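Local structure of abhydrolase domain-containing protein (Exiguobacterium antarcticum, 5H3H) at residues Val24-Gly29 with Asn42-Glu47; Gly48-Gly53 with Leu85-Val90; Ile13-Ile18 with Asn79-Gln84. The protein is an esterase of the alpha/beta hydrolase fold that probably cleaves carboxylic esters and may also act as a perhydrolase. All coordinates share one frame; numbering follows the deposited sequence.

Contact 1 of 3, residues Val24-Gly29 with Asn42-Glu47; sequences VVMLHG and NRLLEE. With F50 (ethaneperoxoic acid), chain D.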
ATOM      1  N   VAL B  24      14.735   9.037 -11.351  1.00 20.04           N
ATOM      2  CA  VAL B  24      13.579   9.732 -11.866  1.00 19.76           C
ATOM      3  C   VAL B  24      12.996   8.709 -12.812  1.00 18.74           C
ATOM      4  O   VAL B  24      13.614   8.414 -13.855  1.00 20.92           O
ATOM      5  CB  VAL B  24      13.961  11.023 -12.611  1.00 19.65           C
ATOM      6  CG1 VAL B  24      12.712  11.818 -13.039  1.00 21.11           C
ATOM      7  CG2 VAL B  24      14.854  11.863 -11.765  1.00 21.68           C
ATOM      8  N   VAL B  25      11.887   8.085 -12.395  1.00 16.93           N
ATOM      9  CA  VAL B  25      11.244   7.016 -13.145  1.00 17.69           C
ATOM     10  C   VAL B  25      10.153   7.711 -13.979  1.00 20.83           C
ATOM     11  O   VAL B  25       9.298   8.351 -13.418  1.00 20.05           O
ATOM     12  CB  VAL B  25      10.611   5.981 -12.221  1.00 20.30           C
ATOM     13  CG1 VAL B  25       9.762   4.980 -12.999  1.00 19.83           C
ATOM     14  CG2 VAL B  25      11.679   5.250 -11.395  1.00 19.74           C
ATOM     15  N   MET B  26      10.275   7.642 -15.301  1.00 19.08           N
ATOM     16  CA  MET B  26       9.373   8.353 -16.194  1.00 21.43           C
ATOM     17  C   MET B  26       8.432   7.367 -16.916  1.00 20.07           C
ATOM     18  O   MET B  26       8.899   6.464 -17.557  1.00 20.25           O
ATOM     19  CB  MET B  26      10.210   9.209 -17.107  1.00 23.61           C
ATOM     20  CG  MET B  26      10.812  10.375 -16.289  1.00 27.09           C
ATOM     21  SD  MET B  26      11.589  11.634 -17.285  1.00 31.90           S
ATOM     22  CE  MET B  26      10.226  12.660 -17.764  1.00 31.03           C
ATOM     23  N   LEU B  27       7.110   7.546 -16.741  1.00 19.14           N
ATOM     24  CA  LEU B  27       6.085   6.662 -17.292  1.00 18.34           C
ATOM     25  C   LEU B  27       5.293   7.350 -18.450  1.00 17.83           C
ATOM     26  O   LEU B  27       4.588   8.332 -18.209  1.00 18.57           O
ATOM     27  CB  LEU B  27       5.126   6.295 -16.215  1.00 19.05           C
ATOM     28  CG  LEU B  27       5.462   5.301 -15.098  1.00 21.36           C
ATOM     29  CD1 LEU B  27       6.861   4.749 -15.185  1.00 22.45           C
ATOM     30  CD2 LEU B  27       5.091   5.866 -13.777  1.00 23.62           C
ATOM     31  N   HIS B  28       5.457   6.803 -19.650  1.00 17.83           N
ATOM     32  CA  HIS B  28       4.956   7.420 -20.899  1.00 17.63           C
ATOM     33  C   HIS B  28       3.435   7.397 -21.061  1.00 18.71           C
ATOM     34  O   HIS B  28       2.704   6.672 -20.385  1.00 15.19           O
ATOM     35  CB  HIS B  28       5.681   6.800 -22.102  1.00 17.77           C
ATOM     36  CG  HIS B  28       5.343   5.366 -22.395  1.00 17.79           C
ATOM     37  ND1 HIS B  28       4.237   4.992 -23.123  1.00 16.95           N
ATOM     38  CD2 HIS B  28       5.972   4.210 -22.057  1.00 21.54           C
ATOM     39  CE1 HIS B  28       4.194   3.675 -23.224  1.00 19.45           C
ATOM     40  NE2 HIS B  28       5.265   3.174 -22.630  1.00 19.72           N
ATOM     41  N   GLY B  29       2.946   8.182 -22.016  1.00 20.09           N
ATOM     42  CA  GLY B  29       1.513   8.121 -22.325  1.00 19.51           C
ATOM     43  C   GLY B  29       1.209   7.104 -23.406  1.00 18.72           C
ATOM     44  O   GLY B  29       2.118   6.541 -24.008  1.00 17.67           O
ATOM     45  N   ASN B  42      17.642  14.358 -21.508  1.00 19.54           N
ATOM     46  CA  ASN B  42      18.962  14.978 -21.818  1.00 21.58           C
ATOM     47  C   ASN B  42      19.360  15.882 -20.674  1.00 23.14           C
ATOM     48  O   ASN B  42      20.491  15.819 -20.191  1.00 22.18           O
ATOM     49  CB  ASN B  42      18.976  15.806 -23.076  1.00 22.22           C
ATOM     50  CG  ASN B  42      18.759  15.000 -24.331  1.00 24.98           C
ATOM     51  OD1 ASN B  42      19.037  13.789 -24.390  1.00 23.56           O
ATOM     52  ND2 ASN B  42      18.279  15.683 -25.370  1.00 22.34           N
ATOM     53  N   ARG B  43      18.408  16.690 -20.223  1.00 24.75           N
ATOM     54  CA  ARG B  43      18.663  17.577 -19.072  1.00 26.14           C
ATOM     55  C   ARG B  43      18.837  16.835 -17.756  1.00 23.75           C
ATOM     56  O   ARG B  43      19.748  17.192 -16.998  1.00 24.15           O
ATOM     57  CB  ARG B  43      17.610  18.686 -18.933  1.00 33.33           C
ATOM     58  CG  ARG B  43      18.002  19.844 -17.981  1.00 36.01           C
ATOM     59  CD  ARG B  43      18.985  20.852 -18.587  1.00 37.50           C
ATOM     60  NE  ARG B  43      18.561  21.230 -19.937  1.00 43.39           N
ATOM     61  CZ  ARG B  43      19.301  21.887 -20.837  1.00 49.15           C
ATOM     62  NH1 ARG B  43      20.543  22.319 -20.531  1.00 49.53           N
ATOM     63  NH2 ARG B  43      18.783  22.153 -22.061  1.00 45.99           N
ATOM     64  N   LEU B  44      18.030  15.818 -17.428  1.00 21.26           N
ATOM     65  CA  LEU B  44      18.244  15.072 -16.145  1.00 22.27           C
ATOM     66  C   LEU B  44      19.630  14.472 -16.079  1.00 23.73           C
ATOM     67  O   LEU B  44      20.372  14.568 -15.037  1.00 26.45           O
ATOM     68  CB  LEU B  44      17.194  13.980 -15.948  1.00 22.59           C
ATOM     69  CG  LEU B  44      15.804  14.615 -15.825  1.00 24.29           C
ATOM     70  CD1 LEU B  44      14.702  13.637 -16.174  1.00 26.22           C
ATOM     71  CD2 LEU B  44      15.605  15.146 -14.416  1.00 23.57           C
ATOM     72  N   LEU B  45      20.044  13.909 -17.196  1.00 23.09           N
ATOM     73  CA  LEU B  45      21.423  13.338 -17.289  1.00 26.53           C
ATOM     74  C   LEU B  45      22.536  14.399 -17.123  1.00 27.05           C
ATOM     75  O   LEU B  45      23.430  14.233 -16.307  1.00 24.63           O
ATOM     76  CB  LEU B  45      21.584  12.610 -18.605  1.00 26.84           C
ATOM     77  CG  LEU B  45      21.368  11.098 -18.695  1.00 26.53           C
ATOM     78  CD1 LEU B  45      20.764  10.313 -17.564  1.00 28.39           C
ATOM     79  CD2 LEU B  45      20.651  10.771 -19.984  1.00 26.37           C
ATOM     80  N   GLU B  46      22.476  15.531 -17.813  1.00 25.71           N
ATOM     81  CA  GLU B  46      23.519  16.525 -17.513  1.00 29.32           C
ATOM     82  C   GLU B  46      23.481  17.046 -16.072  1.00 31.75           C
ATOM     83  O   GLU B  46      24.508  17.359 -15.523  1.00 36.00           O
ATOM     84  CB  GLU B  46      23.612  17.626 -18.536  1.00 34.15           C
ATOM     85  CG  GLU B  46      22.664  18.770 -18.442  1.00 36.91           C
ATOM     86  CD  GLU B  46      23.000  19.831 -19.468  1.00 40.60           C
ATOM     87  OE1 GLU B  46      24.201  20.064 -19.668  1.00 50.69           O
ATOM     88  OE2 GLU B  46      22.091  20.426 -20.070  1.00 39.30           O
ATOM     89  N   GLU B  47      22.321  17.071 -15.421  1.00 30.73           N
ATOM     90  CA  GLU B  47      22.251  17.568 -14.023  1.00 32.38           C
ATOM     91  C   GLU B  47      22.627  16.457 -13.035  1.00 33.33           C
ATOM     92  O   GLU B  47      22.556  16.656 -11.824  1.00 31.99           O
ATOM     93  CB  GLU B  47      20.859  18.106 -13.711  1.00 32.16           C
ATOM     94  CG  GLU B  47      20.356  19.187 -14.675  1.00 40.85           C
ATOM     95  CD  GLU B  47      20.876  20.561 -14.363  1.00 42.98           C
ATOM     96  OE1 GLU B  47      21.595  21.167 -15.199  1.00 44.46           O
ATOM     97  OE2 GLU B  47      20.558  21.017 -13.266  1.00 48.16           O
TER
HETATM   98  C   F50 D 301      -2.823   9.278 -23.101  1.00 35.95           C
HETATM   99  OX1 F50 D 301      -0.768  10.194 -24.323  1.00 40.29           O
HETATM  100  O   F50 D 301      -2.219   8.450 -22.451  1.00 32.03           O
HETATM  101  OXT F50 D 301      -2.038  10.377 -23.689  1.00 37.85           O
HETATM  102  CH3 F50 D 301      -4.312   9.174 -23.277  1.00 38.09           C
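L44, near the end of helix 38-46, drops its CD1 methyl onto strand 23-27, where V24 and M26 receive it. It is the residue most covered by the contact, and that single methyl touches both partners: CD1 of L44 lies 3.9 Å from SD of M26 and 4.1 Å from CG1 of V24. V24 and L44 reach toward each other tip to tip, V24 offering the branch that stands anti to its backbone N (chi1 -175°). M26 instead runs slantwise past the leucine, and chi3 of 84° turns its CE methyl aside from the line of the chain. A leucine is long enough for its CD1 to touch both V24 and M26 from the helix, beta-branched valine suits an extended strand, and the flexible thioether fits between differently shaped neighbours: M26 also meets F37, Y51 and L262, while L44 also packs on V266 of helix 255-267. Outside this apolar patch R43 forms salt bridges to E46 and to E260, tying the helix surface to helix 255-267.

Where the strand ends, H28 ND1 donates to G29 O at 2.8 Å in a nearly straight bond (N-H...O 167°); the acceptor lies close to the ring plane, though the donor sits above the carbonyl plane. With no side chain, G29 can bring its CA to 3.7 Å from OX1 of the bound ethaneperoxoic acid, whose hydrogen bonds include W30 N and M97 N, as expected of an oxyanion hole. The whole is a strand-helix pair of a beta-alpha-beta unit in the alpha/beta hydrolase fold, with the strand leading into the active-site pocket.

Contact 2 of 3, residues Gly48-Gly53 with Leu85-Val90; sequences GYRYIG and LKLTNV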
ATOM      1  N   GLY B  48      22.978  15.281 -13.561  1.00 31.67           N
ATOM      2  CA  GLY B  48      23.531  14.182 -12.789  1.00 32.32           C
ATOM      3  C   GLY B  48      22.498  13.315 -12.108  1.00 33.68           C
ATOM      4  O   GLY B  48      22.798  12.735 -11.062  1.00 35.60           O
ATOM      5  N   TYR B  49      21.277  13.257 -12.663  1.00 27.32           N
ATOM      6  CA  TYR B  49      20.259  12.312 -12.193  1.00 27.69           C
ATOM      7  C   TYR B  49      20.249  11.049 -13.060  1.00 26.32           C
ATOM      8  O   TYR B  49      20.854  11.020 -14.110  1.00 26.84           O
ATOM      9  CB  TYR B  49      18.889  13.019 -12.185  1.00 29.97           C
ATOM     10  CG  TYR B  49      18.892  14.064 -11.079  1.00 33.81           C
ATOM     11  CD1 TYR B  49      18.485  13.732  -9.781  1.00 36.23           C
ATOM     12  CD2 TYR B  49      19.399  15.337 -11.305  1.00 36.65           C
ATOM     13  CE1 TYR B  49      18.543  14.660  -8.740  1.00 38.86           C
ATOM     14  CE2 TYR B  49      19.479  16.269 -10.287  1.00 42.35           C
ATOM     15  CZ  TYR B  49      19.049  15.933  -9.010  1.00 41.33           C
ATOM     16  OH  TYR B  49      19.132  16.879  -8.012  1.00 51.50           O
ATOM     17  N   ARG B  50      19.594  10.015 -12.569  1.00 25.41           N
ATOM     18  CA  ARG B  50      19.498   8.770 -13.233  1.00 25.04           C
ATOM     19  C   ARG B  50      18.087   8.644 -13.833  1.00 24.29           C
ATOM     20  O   ARG B  50      17.104   8.688 -13.107  1.00 27.07           O
ATOM     21  CB  ARG B  50      19.753   7.684 -12.236  1.00 25.33           C
ATOM     22  CG  ARG B  50      19.737   6.303 -12.804  1.00 25.74           C
ATOM     23  CD  ARG B  50      20.066   5.343 -11.690  1.00 26.25           C
ATOM     24  NE  ARG B  50      19.863   3.960 -12.099  1.00 28.62           N
ATOM     25  CZ  ARG B  50      19.993   2.916 -11.293  1.00 32.67           C
ATOM     26  NH1 ARG B  50      20.340   3.104 -10.010  1.00 31.79           N
ATOM     27  NH2 ARG B  50      19.750   1.671 -11.742  1.00 30.43           N
ATOM     28  N   TYR B  51      18.033   8.479 -15.153  1.00 24.19           N
ATOM     29  CA  TYR B  51      16.805   8.335 -15.939  1.00 22.79           C
ATOM     30  C   TYR B  51      16.396   6.877 -15.971  1.00 22.04           C
ATOM     31  O   TYR B  51      17.198   6.021 -16.302  1.00 24.36           O
ATOM     32  CB  TYR B  51      17.073   8.850 -17.361  1.00 21.23           C
ATOM     33  CG  TYR B  51      15.942   8.662 -18.305  1.00 22.82           C
ATOM     34  CD1 TYR B  51      14.827   9.525 -18.297  1.00 21.72           C
ATOM     35  CD2 TYR B  51      15.959   7.618 -19.250  1.00 22.94           C
ATOM     36  CE1 TYR B  51      13.808   9.368 -19.213  1.00 22.38           C
ATOM     37  CE2 TYR B  51      14.906   7.458 -20.144  1.00 20.97           C
ATOM     38  CZ  TYR B  51      13.849   8.327 -20.133  1.00 22.27           C
ATOM     39  OH  TYR B  51      12.778   8.117 -21.027  1.00 20.41           O
ATOM     40  N   ILE B  52      15.163   6.573 -15.578  1.00 19.85           N
ATOM     41  CA  ILE B  52      14.633   5.248 -15.662  1.00 20.74           C
ATOM     42  C   ILE B  52      13.337   5.361 -16.490  1.00 19.51           C
ATOM     43  O   ILE B  52      12.320   5.665 -15.966  1.00 17.50           O
ATOM     44  CB  ILE B  52      14.403   4.609 -14.290  1.00 22.50           C
ATOM     45  CG1 ILE B  52      15.736   4.387 -13.539  1.00 27.33           C
ATOM     46  CG2 ILE B  52      13.689   3.279 -14.425  1.00 22.47           C
ATOM     47  CD1 ILE B  52      15.874   5.282 -12.343  1.00 31.05           C
ATOM     48  N   GLY B  53      13.419   5.108 -17.791  1.00 20.90           N
ATOM     49  CA  GLY B  53      12.250   5.251 -18.674  1.00 19.29           C
ATOM     50  C   GLY B  53      11.718   3.870 -18.968  1.00 19.21           C
ATOM     51  O   GLY B  53      12.413   3.099 -19.636  1.00 24.52           O
ATOM     52  N   LEU B  85      15.220  -3.337  -9.702  1.00 27.44           N
ATOM     53  CA  LEU B  85      16.363  -2.426  -9.841  1.00 26.90           C
ATOM     54  C   LEU B  85      16.738  -1.824  -8.465  1.00 25.71           C
ATOM     55  O   LEU B  85      17.693  -1.053  -8.378  1.00 25.34           O
ATOM     56  CB  LEU B  85      16.056  -1.289 -10.816  1.00 30.92           C
ATOM     57  CG  LEU B  85      15.839  -1.645 -12.297  1.00 31.02           C
ATOM     58  CD1 LEU B  85      15.504  -0.350 -13.035  1.00 29.08           C
ATOM     59  CD2 LEU B  85      17.068  -2.301 -12.917  1.00 30.66           C
ATOM     60  N   LYS B  86      15.980  -2.148  -7.417  1.00 26.32           N
ATOM     61  CA  LYS B  86      16.326  -1.798  -6.017  1.00 31.99           C
ATOM     62  C   LYS B  86      16.484  -0.285  -5.843  1.00 31.39           C
ATOM     63  O   LYS B  86      17.485   0.208  -5.336  1.00 29.03           O
ATOM     64  CB  LYS B  86      17.581  -2.576  -5.566  1.00 37.90           C
ATOM     65  CG  LYS B  86      17.341  -4.084  -5.385  1.00 42.53           C
ATOM     66  CD  LYS B  86      16.933  -4.423  -3.946  1.00 46.26           C
ATOM     67  CE  LYS B  86      16.150  -5.720  -3.840  1.00 50.27           C
ATOM     68  NZ  LYS B  86      14.699  -5.522  -4.169  1.00 49.50           N
ATOM     69  N   LEU B  87      15.469   0.440  -6.338  1.00 30.13           N
ATOM     70  CA  LEU B  87      15.464   1.864  -6.310  1.00 30.24           C
ATOM     71  C   LEU B  87      14.757   2.316  -5.045  1.00 27.92           C
ATOM     72  O   LEU B  87      13.765   1.730  -4.632  1.00 29.40           O
ATOM     73  CB  LEU B  87      14.690   2.406  -7.531  1.00 32.09           C
ATOM     74  CG  LEU B  87      15.155   2.063  -8.938  1.00 28.53           C
ATOM     75  CD1 LEU B  87      14.207   2.773  -9.933  1.00 26.65           C
ATOM     76  CD2 LEU B  87      16.597   2.506  -9.117  1.00 29.25           C
ATOM     77  N   THR B  88      15.248   3.388  -4.460  1.00 28.39           N
ATOM     78  CA  THR B  88      14.487   4.192  -3.446  1.00 26.89           C
ATOM     79  C   THR B  88      14.638   5.691  -3.668  1.00 25.65           C
ATOM     80  O   THR B  88      15.403   6.137  -4.544  1.00 26.69           O
ATOM     81  CB  THR B  88      14.969   3.906  -2.004  1.00 32.08           C
ATOM     82  OG1 THR B  88      16.385   4.128  -1.924  1.00 33.13           O
ATOM     83  CG2 THR B  88      14.667   2.474  -1.561  1.00 33.31           C
ATOM     84  N   ASN B  89      13.863   6.493  -2.937  1.00 24.88           N
ATOM     85  CA  ASN B  89      13.860   7.950  -3.102  0.50 25.91           C
ATOM     86  C   ASN B  89      13.519   8.352  -4.532  1.00 24.45           C
ATOM     87  O   ASN B  89      14.070   9.324  -5.058  1.00 23.00           O
ATOM     88  CB  ASN B  89      15.223   8.545  -2.742  1.00 30.72           C
ATOM     89  CG  ASN B  89      15.218  10.069  -2.755  1.00 36.23           C
ATOM     90  OD1 ASN B  89      14.238  10.700  -2.362  1.00 38.87           O
ATOM     91  ND2 ASN B  89      16.304  10.671  -3.253  1.00 41.26           N
ATOM     92  N   VAL B  90      12.649   7.600  -5.187  1.00 23.87           N
ATOM     93  CA  VAL B  90      12.453   7.860  -6.638  1.00 22.32           C
ATOM     94  C   VAL B  90      11.529   9.052  -6.801  1.00 20.04           C
ATOM     95  O   VAL B  90      10.581   9.239  -6.029  1.00 18.34           O
ATOM     96  CB  VAL B  90      12.000   6.610  -7.506  1.00 24.43           C
ATOM     97  CG1 VAL B  90      12.331   5.269  -6.883  1.00 25.20           C
ATOM     98  CG2 VAL B  90      10.582   6.648  -8.019  1.00 24.26           C
TER
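The backbones that carry R50 and I52 on one side and L85 and L87 on the other stay well apart, the nearest CA atoms, those of I52 and V90, being 9.6 Å from each other, and only side chains span the gap. Both segments include a helix-ending Schellman motif, at G48 and at K86. G48, with phi 84°, closes the first helix, and glycine adopts this conformation easily; K86 closes the second at phi 58°. Separately, the side-chain NZ of K86 bonds to Q83 O. From there the chain runs without regular structure as far as V90.

I52 serves both leucines with different methyls. Its CD1 meets CD1 of L87 tip to tip at 3.9 Å, while its CG2, anti to the backbone N, lies 4.3 Å from CD1 of L85. An isoleucine is apt here, because its two branches diverge from CB and each can take one neighbour. L87, the most covered residue, divides its own methyls too: CD2 sits 3.8 Å above one face of the R50 guanidinium, toward the rim, with NH1 of R50 3.9 Å away. R50 reaches this place with its chain extended from CG to NE, and crosses L87 at a slant. The flat face can accept a methyl while the N-H groups point around the edge: NH2 of R50 forms a salt bridge with D17 OD2, which would hold the group in position over the leucine. The arrangement is characteristic of a beta-alpha-beta crossover in an alpha/beta hydrolase: helix 71-85 and the loop after it connect parallel strands 50-54 and 90-95, with strand 23-27 between them in the sheet, and L87 of the loop packs on V25 of that middle strand.

Contact 3 of 3, residues Ile13-Ile18 with Asn79-Gln84; sequences IYVEDI and NEVIQQ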
ATOM      1  N   ILE B  13       9.861  -6.650 -19.452  1.00 26.59           N
ATOM      2  CA  ILE B  13       9.632  -5.193 -19.506  1.00 27.28           C
ATOM      3  C   ILE B  13      10.948  -4.518 -19.810  1.00 25.06           C
ATOM      4  O   ILE B  13      11.883  -4.631 -19.036  1.00 24.52           O
ATOM      5  CB  ILE B  13       9.082  -4.636 -18.143  1.00 25.85           C
ATOM      6  CG1 ILE B  13       7.820  -5.358 -17.701  1.00 27.27           C
ATOM      7  CG2 ILE B  13       8.804  -3.137 -18.222  1.00 29.08           C
ATOM      8  CD1 ILE B  13       6.687  -5.315 -18.709  1.00 27.69           C
ATOM      9  N   TYR B  14      11.026  -3.765 -20.907  1.00 20.26           N
ATOM     10  CA  TYR B  14      12.234  -3.029 -21.241  1.00 20.81           C
ATOM     11  C   TYR B  14      12.310  -1.793 -20.374  1.00 21.09           C
ATOM     12  O   TYR B  14      11.305  -1.123 -20.180  1.00 22.34           O
ATOM     13  CB  TYR B  14      12.229  -2.610 -22.704  1.00 21.57           C
ATOM     14  CG  TYR B  14      13.460  -1.868 -23.087  1.00 22.92           C
ATOM     15  CD1 TYR B  14      14.656  -2.533 -23.227  1.00 25.99           C
ATOM     16  CD2 TYR B  14      13.444  -0.485 -23.252  1.00 23.35           C
ATOM     17  CE1 TYR B  14      15.805  -1.856 -23.555  1.00 29.94           C
ATOM     18  CE2 TYR B  14      14.585   0.215 -23.573  1.00 26.72           C
ATOM     19  CZ  TYR B  14      15.779  -0.484 -23.715  1.00 30.38           C
ATOM     20  OH  TYR B  14      16.959   0.143 -24.055  1.00 31.58           O
ATOM     21  N   VAL B  15      13.502  -1.483 -19.883  1.00 21.01           N
ATOM     22  CA  VAL B  15      13.757  -0.263 -19.144  1.00 23.02           C
ATOM     23  C   VAL B  15      15.052   0.384 -19.646  1.00 23.77           C
ATOM     24  O   VAL B  15      16.113  -0.264 -19.692  1.00 23.75           O
ATOM     25  CB  VAL B  15      13.937  -0.556 -17.633  1.00 24.74           C
ATOM     26  CG1 VAL B  15      14.109   0.760 -16.882  1.00 27.67           C
ATOM     27  CG2 VAL B  15      12.766  -1.313 -17.081  1.00 26.45           C
ATOM     28  N   GLU B  16      14.978   1.668 -20.015  1.00 24.05           N
ATOM     29  CA  GLU B  16      16.114   2.444 -20.379  1.00 23.68           C
ATOM     30  C   GLU B  16      16.658   3.027 -19.041  1.00 28.11           C
ATOM     31  O   GLU B  16      16.125   3.981 -18.458  1.00 24.34           O
ATOM     32  CB  GLU B  16      15.693   3.557 -21.371  1.00 28.01           C
ATOM     33  CG  GLU B  16      16.828   4.292 -22.058  1.00 31.60           C
ATOM     34  CD  GLU B  16      17.464   3.574 -23.270  1.00 35.38           C
ATOM     35  OE1 GLU B  16      16.881   2.605 -23.788  1.00 37.85           O
ATOM     36  OE2 GLU B  16      18.560   4.015 -23.738  1.00 32.13           O
ATOM     37  N   ASP B  17      17.716   2.417 -18.541  1.00 29.44           N
ATOM     38  CA  ASP B  17      18.248   2.781 -17.231  1.00 31.72           C
ATOM     39  C   ASP B  17      19.609   3.455 -17.505  1.00 29.24           C
ATOM     40  O   ASP B  17      20.542   2.805 -17.983  1.00 28.55           O
ATOM     41  CB  ASP B  17      18.339   1.531 -16.359  1.00 34.10           C
ATOM     42  CG  ASP B  17      19.052   1.794 -14.985  1.00 41.27           C
ATOM     43  OD1 ASP B  17      19.317   2.968 -14.641  1.00 35.44           O
ATOM     44  OD2 ASP B  17      19.339   0.811 -14.235  1.00 45.82           O
ATOM     45  N   ILE B  18      19.693   4.756 -17.257  1.00 23.68           N
ATOM     46  CA  ILE B  18      20.842   5.589 -17.680  1.00 25.19           C
ATOM     47  C   ILE B  18      21.242   6.607 -16.588  1.00 25.41           C
ATOM     48  O   ILE B  18      20.356   7.343 -16.066  1.00 23.17           O
ATOM     49  CB  ILE B  18      20.486   6.450 -18.919  1.00 25.02           C
ATOM     50  CG1 ILE B  18      19.987   5.592 -20.054  1.00 25.57           C
ATOM     51  CG2 ILE B  18      21.719   7.167 -19.417  1.00 24.58           C
ATOM     52  CD1 ILE B  18      19.455   6.392 -21.249  1.00 28.26           C
ATOM     53  N   ASN B  79       5.973  -1.908 -10.037  1.00 22.90           N
ATOM     54  CA  ASN B  79       6.492  -2.440  -8.765  1.00 24.01           C
ATOM     55  C   ASN B  79       7.664  -3.319  -9.024  1.00 23.74           C
ATOM     56  O   ASN B  79       8.699  -3.150  -8.405  1.00 26.45           O
ATOM     57  CB  ASN B  79       5.432  -3.185  -7.968  1.00 25.57           C
ATOM     58  CG  ASN B  79       5.970  -3.732  -6.634  1.00 28.75           C
ATOM     59  OD1 ASN B  79       6.371  -2.971  -5.725  1.00 27.38           O
ATOM     60  ND2 ASN B  79       6.016  -5.051  -6.529  1.00 28.91           N
ATOM     61  N   GLU B  80       7.553  -4.196 -10.019  1.00 22.05           N
ATOM     62  CA  GLU B  80       8.690  -4.991 -10.417  1.00 22.79           C
ATOM     63  C   GLU B  80       9.906  -4.185 -10.872  1.00 21.39           C
ATOM     64  O   GLU B  80      11.012  -4.483 -10.484  1.00 21.51           O
ATOM     65  CB  GLU B  80       8.293  -6.075 -11.444  1.00 25.50           C
ATOM     66  CG  GLU B  80       7.246  -7.016 -10.889  1.00 27.55           C
ATOM     67  CD  GLU B  80       7.727  -7.715  -9.622  1.00 33.25           C
ATOM     68  OE1 GLU B  80       8.935  -8.129  -9.612  1.00 33.20           O
ATOM     69  OE2 GLU B  80       6.892  -7.844  -8.688  1.00 38.36           O
ATOM     70  N   VAL B  81       9.714  -3.141 -11.656  1.00 21.13           N
ATOM     71  CA  VAL B  81      10.827  -2.346 -12.104  1.00 21.24           C
ATOM     72  C   VAL B  81      11.612  -1.813 -10.904  1.00 22.58           C
ATOM     73  O   VAL B  81      12.829  -1.972 -10.823  1.00 23.70           O
ATOM     74  CB  VAL B  81      10.373  -1.129 -12.997  1.00 22.92           C
ATOM     75  CG1 VAL B  81      11.506  -0.148 -13.160  1.00 20.03           C
ATOM     76  CG2 VAL B  81       9.866  -1.593 -14.382  1.00 25.13           C
ATOM     77  N   ILE B  82      10.896  -1.178  -9.997  1.00 21.83           N
ATOM     78  CA  ILE B  82      11.483  -0.511  -8.825  1.00 25.79           C
ATOM     79  C   ILE B  82      12.128  -1.565  -7.880  1.00 28.10           C
ATOM     80  O   ILE B  82      13.275  -1.377  -7.480  1.00 28.70           O
ATOM     81  CB  ILE B  82      10.403   0.362  -8.143  1.00 25.94           C
ATOM     82  CG1 ILE B  82      10.266   1.675  -8.948  1.00 27.51           C
ATOM     83  CG2 ILE B  82      10.699   0.685  -6.685  1.00 28.52           C
ATOM     84  CD1 ILE B  82       9.045   2.496  -8.608  1.00 28.80           C
ATOM     85  N   GLN B  83      11.398  -2.654  -7.586  1.00 29.48           N
ATOM     86  CA  GLN B  83      11.887  -3.724  -6.672  1.00 30.62           C
ATOM     87  C   GLN B  83      13.108  -4.420  -7.235  1.00 32.45           C
ATOM     88  O   GLN B  83      14.129  -4.511  -6.545  1.00 35.49           O
ATOM     89  CB  GLN B  83      10.790  -4.757  -6.359  1.00 32.51           C
ATOM     90  CG  GLN B  83       9.839  -4.288  -5.283  1.00 40.43           C
ATOM     91  CD  GLN B  83       8.970  -5.396  -4.714  1.00 48.92           C
ATOM     92  OE1 GLN B  83       8.870  -6.497  -5.275  1.00 50.85           O
ATOM     93  NE2 GLN B  83       8.328  -5.104  -3.585  1.00 52.82           N
ATOM     94  N   GLN B  84      13.052  -4.861  -8.492  1.00 27.31           N
ATOM     95  CA  GLN B  84      14.240  -5.528  -9.151  1.00 26.96           C
ATOM     96  C   GLN B  84      15.432  -4.629  -9.448  1.00 27.67           C
ATOM     97  O   GLN B  84      16.568  -5.095  -9.469  1.00 30.99           O
ATOM     98  CB  GLN B  84      13.834  -6.236 -10.440  1.00 26.66           C
ATOM     99  CG  GLN B  84      12.858  -7.337 -10.126  1.00 25.38           C
ATOM    100  CD  GLN B  84      12.250  -7.992 -11.331  1.00 25.12           C
ATOM    101  OE1 GLN B  84      11.063  -8.314 -11.295  1.00 27.78           O
ATOM    102  NE2 GLN B  84      13.051  -8.245 -12.372  1.00 25.15           N
TER
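V15 and I13 of strand 12-18 pack against V81 of helix 71-85, a helix-on-sheet contact of the alpha/beta hydrolase fold. The strand is next to the edge strand 4-6 and runs antiparallel to both its neighbours, and the helix covers the same face of the sheet here that it covers over strand 50-54.

Y14, which lies between I13 and V15 in the strand, has its CB directed away from the helix, whereas the CB atoms of I13 and V15 are directed toward it. The ring of Y14 meets that of F4 edge-to-face. V15 touches I5 and I52, and V81 touches V54, so the apolar layer continues on both neighbouring strands. Farther round the helix, N79 and I82 pack on Y105 of helix 97-109.

V81 has the largest share of the contact, and one of its methyls does the touching. CG2 of V81 is 4.0 Å from CG2 of V15, and the two valines meet tip to tip. Chi1 near 180° (166° in V81, -176° in V15) sets CG1 anti to the backbone N in both, which puts CG2 beside the N and anti to the carbonyl carbon; both valines meet through that same branch. Closest approach of the backbones falls at V15 and V81, with CA atoms 7.9 Å apart; compact valines suit so near a helix, and all three touching residues are buried. A second, looser touch is made by I13, whose CG2 lies 4.3 Å from the same CG2 of V81.

How the contacts relate
All three contacts rest on one mixed sheet, in which strands 12-18, 50-54 and 23-27 are consecutive neighbours. Contact 2 is central, its centre about 9 Å from that of contact 1 and from that of contact 3, while the centres of contacts 1 and 3 lie about 14 Å apart. Helix 38-46 of contact 1 covers one face; helix 71-85 and its following loop, in contacts 2 and 3, cover the other. Along the chain contact 1 closes before contact 2 opens and is nested within the loop closed by contact 3, whose segments alternate with those of contact 2. Together they pack helices on opposite faces of the strands from the first part of the chain, beside the strand leading to the ligand pocket.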